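Local structure of 6-aminohexanoate-cyclic-dimer hydrolase (Arthrobacter sp., 3A2Q) at residues A136-W141 / P394-L399; K117-E122 / T129-W134. The protein hydrolyses the cyclic dimer of 6-aminohexanoate, a nylon-6 by-product, to the linear dimer. The protein carries 1 engineered substitution. All coordinates share one frame; numbering follows the deposited sequence.

How the contacts relate
Contact 2 comes first along the chain. Strand 113-118 of the central mixed sheet runs out into residues 117-122, and residues 129-134 fold back on them, closing a loop of six residues in which Met123 to Gln126 line the ligand pocket. Contact 1 opens only after that, so the two lie in series and neither nest nor cross. It joins 136-141, further along the same connection to helix 152-159, to 394-399, which follows strand 383-387; the 252 residues between include Ser150 and the engineered Ala174. The contacts meet directly: Thr137 N lies 2.8 Å from Thr129 O, and Gly397 N 2.7 Å from Glu130 OE1, both probable hydrogen bonds.

Contact 1. Residues A136-W141 / P394-L399; sequences ATRNPW and PEIGEL
The hydroxyl oxygen of Thr137, OG1, is gripped twice, by the carbonyl oxygen of Asn43 and by the side-chain amide of Asn119. Threonine suits the place: its CB points away from 394-399, and a hydroxyl can donate to the Asn43 carbonyl while accepting from the Asn119 amide. Its own carbonyl faces that segment and receives Ile396, whose CD1 stops 3.6 Å from Thr137 O. Ile396 carries the rest of the contact through CG1 of that same branch and through its methyl CG2. With CG1 anti to its carbonyl carbon (chi1 -68°), CG2 is left to meet Ala136 CB at 4.0 Å, an apolar contact at van der Waals distance, which the small alanine allows. Arg138 also reaches the isoleucine, crossing it at about a right angle and bringing NH1 to within 3.6 Å of Ile396 CG1, an oblique approach; NH1 also hydrogen-bonds to the carbonyl oxygen of Leu143. What presents Ile396 in this way is a type II beta turn from Glu395 to Glu398, in the long loop after strand 383-387 of the amidase fold. Gly397 takes its third position, where a positive phi of 94° would press a side chain against the preceding carbonyl oxygen. Glu398 OE1 steadies the turn by accepting from Glu395 N at 3.1 Å, with the N-H approaching from out of the carboxylate plane, while OE2 pairs with Arg391. Further along the first segment, Asn139 forms an Asx turn, its OD1 receiving Trp141 N at 2.9 Å across Pro140, and its ND2 serves the carbonyl oxygens of Ser146 and Val181.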
ATOM      1  N   ALA A 136     -15.345   2.994   9.869  1.00 37.28           N
ATOM      2  CA  ALA A 136     -13.964   3.451   9.839  1.00 38.04           C
ATOM      3  C   ALA A 136     -12.965   2.531  10.522  1.00 35.78           C
ATOM      4  O   ALA A 136     -13.280   1.870  11.515  1.00 36.35           O
ATOM      5  CB  ALA A 136     -13.873   4.844  10.460  1.00 37.50           C
ATOM      6  N   THR A 137     -11.758   2.476   9.965  1.00 31.53           N
ATOM      7  CA  THR A 137     -10.689   1.705  10.575  1.00 30.10           C
ATOM      8  C   THR A 137      -9.950   2.795  11.341  1.00 29.66           C
ATOM      9  O   THR A 137      -9.686   3.865  10.793  1.00 26.86           O
ATOM     10  CB  THR A 137      -9.735   1.075   9.539  1.00 30.51           C
ATOM     11  OG1 THR A 137     -10.424   0.051   8.812  1.00 29.57           O
ATOM     12  CG2 THR A 137      -8.523   0.462  10.245  1.00 22.56           C
ATOM     13  N   ARG A 138      -9.626   2.526  12.600  1.00 29.90           N
ATOM     14  CA  ARG A 138      -8.965   3.514  13.437  1.00 29.06           C
ATOM     15  C   ARG A 138      -7.492   3.224  13.672  1.00 29.52           C
ATOM     16  O   ARG A 138      -7.060   2.073  13.652  1.00 29.82           O
ATOM     17  CB  ARG A 138      -9.713   3.622  14.769  1.00 30.11           C
ATOM     18  CG  ARG A 138     -11.162   4.076  14.591  1.00 37.89           C
ATOM     19  CD  ARG A 138     -11.948   4.045  15.900  1.00 43.14           C
ATOM     20  NE  ARG A 138     -13.284   4.623  15.744  1.00 37.93           N
ATOM     21  CZ  ARG A 138     -13.547   5.928  15.734  1.00 38.37           C
ATOM     22  NH1 ARG A 138     -12.570   6.812  15.877  1.00 42.98           N
ATOM     23  NH2 ARG A 138     -14.793   6.353  15.575  1.00 41.08           N
ATOM     24  N   ASN A 139      -6.729   4.288  13.908  1.00 29.09           N
ATOM     25  CA  ASN A 139      -5.292   4.185  14.112  1.00 26.40           C
ATOM     26  C   ASN A 139      -4.887   3.660  15.485  1.00 29.21           C
ATOM     27  O   ASN A 139      -5.260   4.222  16.515  1.00 27.81           O
ATOM     28  CB  ASN A 139      -4.650   5.551  13.877  1.00 27.50           C
ATOM     29  CG  ASN A 139      -3.183   5.449  13.522  1.00 28.97           C
ATOM     30  OD1 ASN A 139      -2.406   4.818  14.231  1.00 28.31           O
ATOM     31  ND2 ASN A 139      -2.796   6.079  12.415  1.00 26.34           N
ATOM     32  N   PRO A 140      -4.113   2.564  15.514  1.00 28.27           N
ATOM     33  CA  PRO A 140      -3.644   1.956  16.765  1.00 29.68           C
ATOM     34  C   PRO A 140      -2.833   2.935  17.617  1.00 32.81           C
ATOM     35  O   PRO A 140      -2.750   2.790  18.838  1.00 33.01           O
ATOM     36  CB  PRO A 140      -2.796   0.777  16.287  1.00 29.55           C
ATOM     37  CG  PRO A 140      -3.394   0.437  14.945  1.00 31.30           C
ATOM     38  CD  PRO A 140      -3.678   1.779  14.345  1.00 30.86           C
ATOM     39  N   TRP A 141      -2.229   3.928  16.970  1.00 31.12           N
ATOM     40  CA  TRP A 141      -1.429   4.917  17.683  1.00 29.20           C
ATOM     41  C   TRP A 141      -2.309   5.989  18.320  1.00 30.67           C
ATOM     42  O   TRP A 141      -1.911   6.624  19.292  1.00 31.56           O
ATOM     43  CB  TRP A 141      -0.411   5.577  16.739  1.00 28.23           C
ATOM     44  CG  TRP A 141       0.584   4.617  16.151  1.00 26.62           C
ATOM     45  CD1 TRP A 141       0.388   3.778  15.093  1.00 30.02           C
ATOM     46  CD2 TRP A 141       1.915   4.364  16.622  1.00 24.28           C
ATOM     47  NE1 TRP A 141       1.513   3.014  14.875  1.00 28.80           N
ATOM     48  CE2 TRP A 141       2.465   3.352  15.800  1.00 29.78           C
ATOM     49  CE3 TRP A 141       2.695   4.893  17.659  1.00 26.06           C
ATOM     50  CZ2 TRP A 141       3.763   2.856  15.984  1.00 30.84           C
ATOM     51  CZ3 TRP A 141       3.992   4.395  17.843  1.00 30.51           C
ATOM     52  CH2 TRP A 141       4.508   3.388  17.008  1.00 27.51           C
ATOM     53  N   PRO A 394      -4.806  13.077   9.548  1.00 26.63           N
ATOM     54  CA  PRO A 394      -6.165  13.583   9.765  1.00 28.61           C
ATOM     55  C   PRO A 394      -6.962  12.807  10.811  1.00 28.81           C
ATOM     56  O   PRO A 394      -6.693  11.637  11.079  1.00 26.09           O
ATOM     57  CB  PRO A 394      -6.802  13.487   8.376  1.00 32.56           C
ATOM     58  CG  PRO A 394      -6.035  12.378   7.712  1.00 32.05           C
ATOM     59  CD  PRO A 394      -4.621  12.637   8.153  1.00 26.33           C
ATOM     60  N   GLU A 395      -7.946  13.472  11.407  1.00 30.25           N
ATOM     61  CA  GLU A 395      -8.797  12.817  12.392  1.00 32.56           C
ATOM     62  C   GLU A 395      -9.855  12.030  11.624  1.00 31.81           C
ATOM     63  O   GLU A 395     -10.176  12.367  10.480  1.00 32.96           O
ATOM     64  CB  GLU A 395      -9.494  13.856  13.287  1.00 30.90           C
ATOM     65  CG  GLU A 395      -8.553  14.710  14.115  1.00 32.82           C
ATOM     66  CD  GLU A 395      -9.288  15.681  15.026  1.00 50.72           C
ATOM     67  OE1 GLU A 395     -10.160  16.424  14.530  1.00 49.48           O
ATOM     68  OE2 GLU A 395      -8.990  15.706  16.239  1.00 54.38           O
ATOM     69  N   ILE A 396     -10.383  10.978  12.240  1.00 31.32           N
ATOM     70  CA  ILE A 396     -11.434  10.180  11.618  1.00 32.60           C
ATOM     71  C   ILE A 396     -12.564  11.137  11.238  1.00 34.08           C
ATOM     72  O   ILE A 396     -12.933  12.010  12.028  1.00 35.00           O
ATOM     73  CB  ILE A 396     -12.002   9.126  12.601  1.00 34.38           C
ATOM     74  CG1 ILE A 396     -10.949   8.056  12.898  1.00 30.43           C
ATOM     75  CG2 ILE A 396     -13.264   8.493  12.019  1.00 27.77           C
ATOM     76  CD1 ILE A 396     -10.537   7.252  11.683  1.00 31.30           C
ATOM     77  N   GLY A 397     -13.094  10.985  10.030  1.00 34.52           N
ATOM     78  CA  GLY A 397     -14.179  11.839   9.577  1.00 34.62           C
ATOM     79  C   GLY A 397     -13.751  13.053   8.772  1.00 36.15           C
ATOM     80  O   GLY A 397     -14.503  13.553   7.933  1.00 37.75           O
ATOM     81  N   GLU A 398     -12.531  13.519   9.009  1.00 35.64           N
ATOM     82  CA  GLU A 398     -12.011  14.694   8.323  1.00 35.77           C
ATOM     83  C   GLU A 398     -11.994  14.619   6.790  1.00 35.62           C
ATOM     84  O   GLU A 398     -12.378  15.574   6.119  1.00 33.69           O
ATOM     85  CB  GLU A 398     -10.603  14.994   8.839  1.00 35.71           C
ATOM     86  CG  GLU A 398     -10.066  16.351   8.445  1.00 35.37           C
ATOM     87  CD  GLU A 398      -8.642  16.561   8.923  1.00 37.34           C
ATOM     88  OE1 GLU A 398      -8.344  16.203  10.082  1.00 40.53           O
ATOM     89  OE2 GLU A 398      -7.825  17.094   8.145  1.00 41.93           O
ATOM     90  N   LEU A 399     -11.564  13.492   6.231  1.00 35.29           N
ATOM     91  CA  LEU A 399     -11.484  13.373   4.776  1.00 35.87           C
ATOM     92  C   LEU A 399     -12.747  12.897   4.050  1.00 39.12           C
ATOM     93  O   LEU A 399     -12.806  12.937   2.817  1.00 39.56           O
ATOM     94  CB  LEU A 399     -10.291  12.487   4.388  1.00 34.65           C
ATOM     95  CG  LEU A 399      -8.906  12.986   4.833  1.00 35.43           C
ATOM     96  CD1 LEU A 399      -7.811  12.170   4.137  1.00 31.15           C
ATOM     97  CD2 LEU A 399      -8.749  14.457   4.487  1.00 32.65           C
TER

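Contact 2. Residues K117-E122 / T129-W134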
ATOM      1  N   LYS A 117      -9.372 -10.847   5.884  1.00 33.69           N
ATOM      2  CA  LYS A 117      -9.304  -9.701   4.984  1.00 35.59           C
ATOM      3  C   LYS A 117      -9.375  -8.371   5.733  1.00 36.38           C
ATOM      4  O   LYS A 117     -10.019  -8.269   6.778  1.00 37.86           O
ATOM      5  CB  LYS A 117     -10.433  -9.765   3.959  1.00 34.94           C
ATOM      6  CG  LYS A 117     -10.362 -10.949   3.014  1.00 38.37           C
ATOM      7  CD  LYS A 117     -11.387 -10.770   1.918  1.00 42.38           C
ATOM      8  CE  LYS A 117     -11.211 -11.759   0.788  1.00 38.60           C
ATOM      9  NZ  LYS A 117     -12.068 -11.345  -0.359  1.00 42.20           N
ATOM     10  N   THR A 118      -8.722  -7.351   5.180  1.00 33.70           N
ATOM     11  CA  THR A 118      -8.687  -6.030   5.801  1.00 31.01           C
ATOM     12  C   THR A 118      -9.559  -4.981   5.127  1.00 32.22           C
ATOM     13  O   THR A 118      -9.825  -5.042   3.925  1.00 33.14           O
ATOM     14  CB  THR A 118      -7.258  -5.504   5.850  1.00 32.17           C
ATOM     15  OG1 THR A 118      -6.686  -5.583   4.538  1.00 28.12           O
ATOM     16  CG2 THR A 118      -6.432  -6.325   6.824  1.00 28.07           C
ATOM     17  N   ASN A 119      -9.969  -3.992   5.915  1.00 30.70           N
ATOM     18  CA  ASN A 119     -10.838  -2.923   5.445  1.00 30.76           C
ATOM     19  C   ASN A 119     -10.196  -1.957   4.450  1.00 28.11           C
ATOM     20  O   ASN A 119      -8.980  -1.764   4.443  1.00 31.07           O
ATOM     21  CB  ASN A 119     -11.394  -2.160   6.654  1.00 29.71           C
ATOM     22  CG  ASN A 119     -12.601  -1.313   6.307  1.00 31.73           C
ATOM     23  OD1 ASN A 119     -13.346  -1.620   5.372  1.00 31.96           O
ATOM     24  ND2 ASN A 119     -12.817  -0.250   7.074  1.00 35.81           N
ATOM     25  N   THR A 120     -11.039  -1.355   3.616  1.00 28.49           N
ATOM     26  CA  THR A 120     -10.623  -0.408   2.587  1.00 26.87           C
ATOM     27  C   THR A 120     -11.777   0.533   2.244  1.00 28.70           C
ATOM     28  O   THR A 120     -12.944   0.202   2.468  1.00 30.35           O
ATOM     29  CB  THR A 120     -10.248  -1.151   1.276  1.00 23.00           C
ATOM     30  OG1 THR A 120     -10.117  -0.210   0.201  1.00 27.81           O
ATOM     31  CG2 THR A 120     -11.345  -2.153   0.907  1.00 28.60           C
ATOM     32  N   PRO A 121     -11.469   1.733   1.725  1.00 28.47           N
ATOM     33  CA  PRO A 121     -12.587   2.613   1.377  1.00 27.54           C
ATOM     34  C   PRO A 121     -13.211   1.941   0.152  1.00 30.13           C
ATOM     35  O   PRO A 121     -12.568   1.097  -0.478  1.00 29.28           O
ATOM     36  CB  PRO A 121     -11.905   3.943   1.048  1.00 27.67           C
ATOM     37  CG  PRO A 121     -10.510   3.531   0.638  1.00 23.63           C
ATOM     38  CD  PRO A 121     -10.182   2.441   1.615  1.00 24.81           C
ATOM     39  N   GLU A 122     -14.448   2.284  -0.183  1.00 30.41           N
ATOM     40  CA  GLU A 122     -15.113   1.655  -1.320  1.00 29.85           C
ATOM     41  C   GLU A 122     -14.306   1.653  -2.620  1.00 26.51           C
ATOM     42  O   GLU A 122     -13.977   2.709  -3.164  1.00 27.96           O
ATOM     43  CB  GLU A 122     -16.464   2.314  -1.580  1.00 34.00           C
ATOM     44  CG  GLU A 122     -17.218   1.660  -2.723  1.00 36.18           C
ATOM     45  CD  GLU A 122     -18.599   2.231  -2.917  1.00 37.14           C
ATOM     46  OE1 GLU A 122     -18.707   3.407  -3.325  1.00 39.29           O
ATOM     47  OE2 GLU A 122     -19.575   1.498  -2.655  1.00 41.68           O
ATOM     48  N   THR A 129      -9.537   5.260   5.395  1.00 25.26           N
ATOM     49  CA  THR A 129     -10.290   4.008   5.357  1.00 27.67           C
ATOM     50  C   THR A 129     -11.520   4.104   6.245  1.00 30.01           C
ATOM     51  O   THR A 129     -11.528   3.604   7.367  1.00 29.54           O
ATOM     52  CB  THR A 129      -9.388   2.835   5.812  1.00 29.12           C
ATOM     53  OG1 THR A 129      -8.202   2.817   5.008  1.00 29.42           O
ATOM     54  CG2 THR A 129     -10.098   1.502   5.658  1.00 27.86           C
ATOM     55  N   GLU A 130     -12.552   4.759   5.723  1.00 32.52           N
ATOM     56  CA  GLU A 130     -13.805   4.964   6.448  1.00 32.94           C
ATOM     57  C   GLU A 130     -14.997   4.707   5.520  1.00 33.63           C
ATOM     58  O   GLU A 130     -15.805   5.601   5.256  1.00 33.73           O
ATOM     59  CB  GLU A 130     -13.843   6.401   6.982  1.00 34.55           C
ATOM     60  CG  GLU A 130     -12.699   6.712   7.951  1.00 31.84           C
ATOM     61  CD  GLU A 130     -12.485   8.197   8.164  1.00 39.08           C
ATOM     62  OE1 GLU A 130     -13.476   8.915   8.416  1.00 39.12           O
ATOM     63  OE2 GLU A 130     -11.323   8.649   8.088  1.00 31.34           O
ATOM     64  N   PRO A 131     -15.118   3.470   5.017  1.00 32.68           N
ATOM     65  CA  PRO A 131     -16.213   3.106   4.116  1.00 32.23           C
ATOM     66  C   PRO A 131     -17.543   3.066   4.859  1.00 34.57           C
ATOM     67  O   PRO A 131     -17.583   2.744   6.045  1.00 33.33           O
ATOM     68  CB  PRO A 131     -15.816   1.717   3.638  1.00 26.58           C
ATOM     69  CG  PRO A 131     -15.121   1.149   4.837  1.00 28.18           C
ATOM     70  CD  PRO A 131     -14.257   2.305   5.291  1.00 28.45           C
ATOM     71  N   GLU A 132     -18.623   3.385   4.155  1.00 35.30           N
ATOM     72  CA  GLU A 132     -19.952   3.342   4.751  1.00 38.72           C
ATOM     73  C   GLU A 132     -20.304   1.887   5.058  1.00 39.63           C
ATOM     74  O   GLU A 132     -20.950   1.587   6.063  1.00 39.88           O
ATOM     75  CB  GLU A 132     -20.987   3.916   3.780  1.00 39.34           C
ATOM     76  CG  GLU A 132     -20.960   5.429   3.648  1.00 50.73           C
ATOM     77  CD  GLU A 132     -21.863   5.937   2.537  1.00 56.08           C
ATOM     78  OE1 GLU A 132     -22.945   5.344   2.326  1.00 59.42           O
ATOM     79  OE2 GLU A 132     -21.495   6.936   1.883  1.00 55.86           O
ATOM     80  N   ALA A 133     -19.857   0.987   4.188  1.00 40.42           N
ATOM     81  CA  ALA A 133     -20.134  -0.438   4.324  1.00 38.87           C
ATOM     82  C   ALA A 133     -19.604  -1.122   5.579  1.00 39.16           C
ATOM     83  O   ALA A 133     -20.326  -1.898   6.204  1.00 40.78           O
ATOM     84  CB  ALA A 133     -19.632  -1.178   3.087  1.00 41.02           C
ATOM     85  N   TRP A 134     -18.356  -0.853   5.955  1.00 36.53           N
ATOM     86  CA  TRP A 134     -17.778  -1.500   7.133  1.00 35.31           C
ATOM     87  C   TRP A 134     -17.439  -0.587   8.305  1.00 33.79           C
ATOM     88  O   TRP A 134     -17.081  -1.063   9.380  1.00 37.14           O
ATOM     89  CB  TRP A 134     -16.513  -2.271   6.755  1.00 36.07           C
ATOM     90  CG  TRP A 134     -16.743  -3.419   5.831  1.00 42.91           C
ATOM     91  CD1 TRP A 134     -16.668  -3.406   4.469  1.00 41.55           C
ATOM     92  CD2 TRP A 134     -17.073  -4.763   6.201  1.00 41.14           C
ATOM     93  NE1 TRP A 134     -16.925  -4.658   3.968  1.00 39.99           N
ATOM     94  CE2 TRP A 134     -17.178  -5.511   5.011  1.00 40.10           C
ATOM     95  CE3 TRP A 134     -17.290  -5.408   7.427  1.00 44.37           C
ATOM     96  CZ2 TRP A 134     -17.490  -6.875   5.006  1.00 41.31           C
ATOM     97  CZ3 TRP A 134     -17.601  -6.765   7.424  1.00 43.42           C
ATOM     98  CH2 TRP A 134     -17.697  -7.481   6.220  1.00 40.76           C
TER
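Asn119 reaches from the end of strand 113-118 against Thr129 and Pro131, with CG anti to the backbone N (chi1 -163°). Its CB lies 4.0 Å from the methyl CG2 of Thr129, and the two side chains run alongside each other, pointing opposite ways. Beyond it, CG is 3.8 Å from Pro131 CG, and the amide then divides. OD1 comes within 3.3 Å of Pro131 CG. It also lies 3.5 Å from Trp134 CB, the amide plane turned 67° from the indole. ND2 is 3.4 Å from Pro131 CD and donates a hydrogen bond to Thr137 OG1. With the amide cut back to an alanine, the Thr137 hydroxyl is likely to lose this donor, and a gap would probably open beside the Pro131 ring. Thr120 O sits 3.4 Å from Pro131 CG and takes a hydrogen bond from Ser86, while Pro121 packs its CD near Thr129 OG1, whose bond goes to Gly148 O, and its ring against Ser150, a charge-relay residue by similarity. Proline suits position 131: its side chain is all CH2 and its ring nitrogen carries no hydrogen, so Asn119 and Thr120 meet it by van der Waals contact, and shape rather than hydrogen bonding joins the segments.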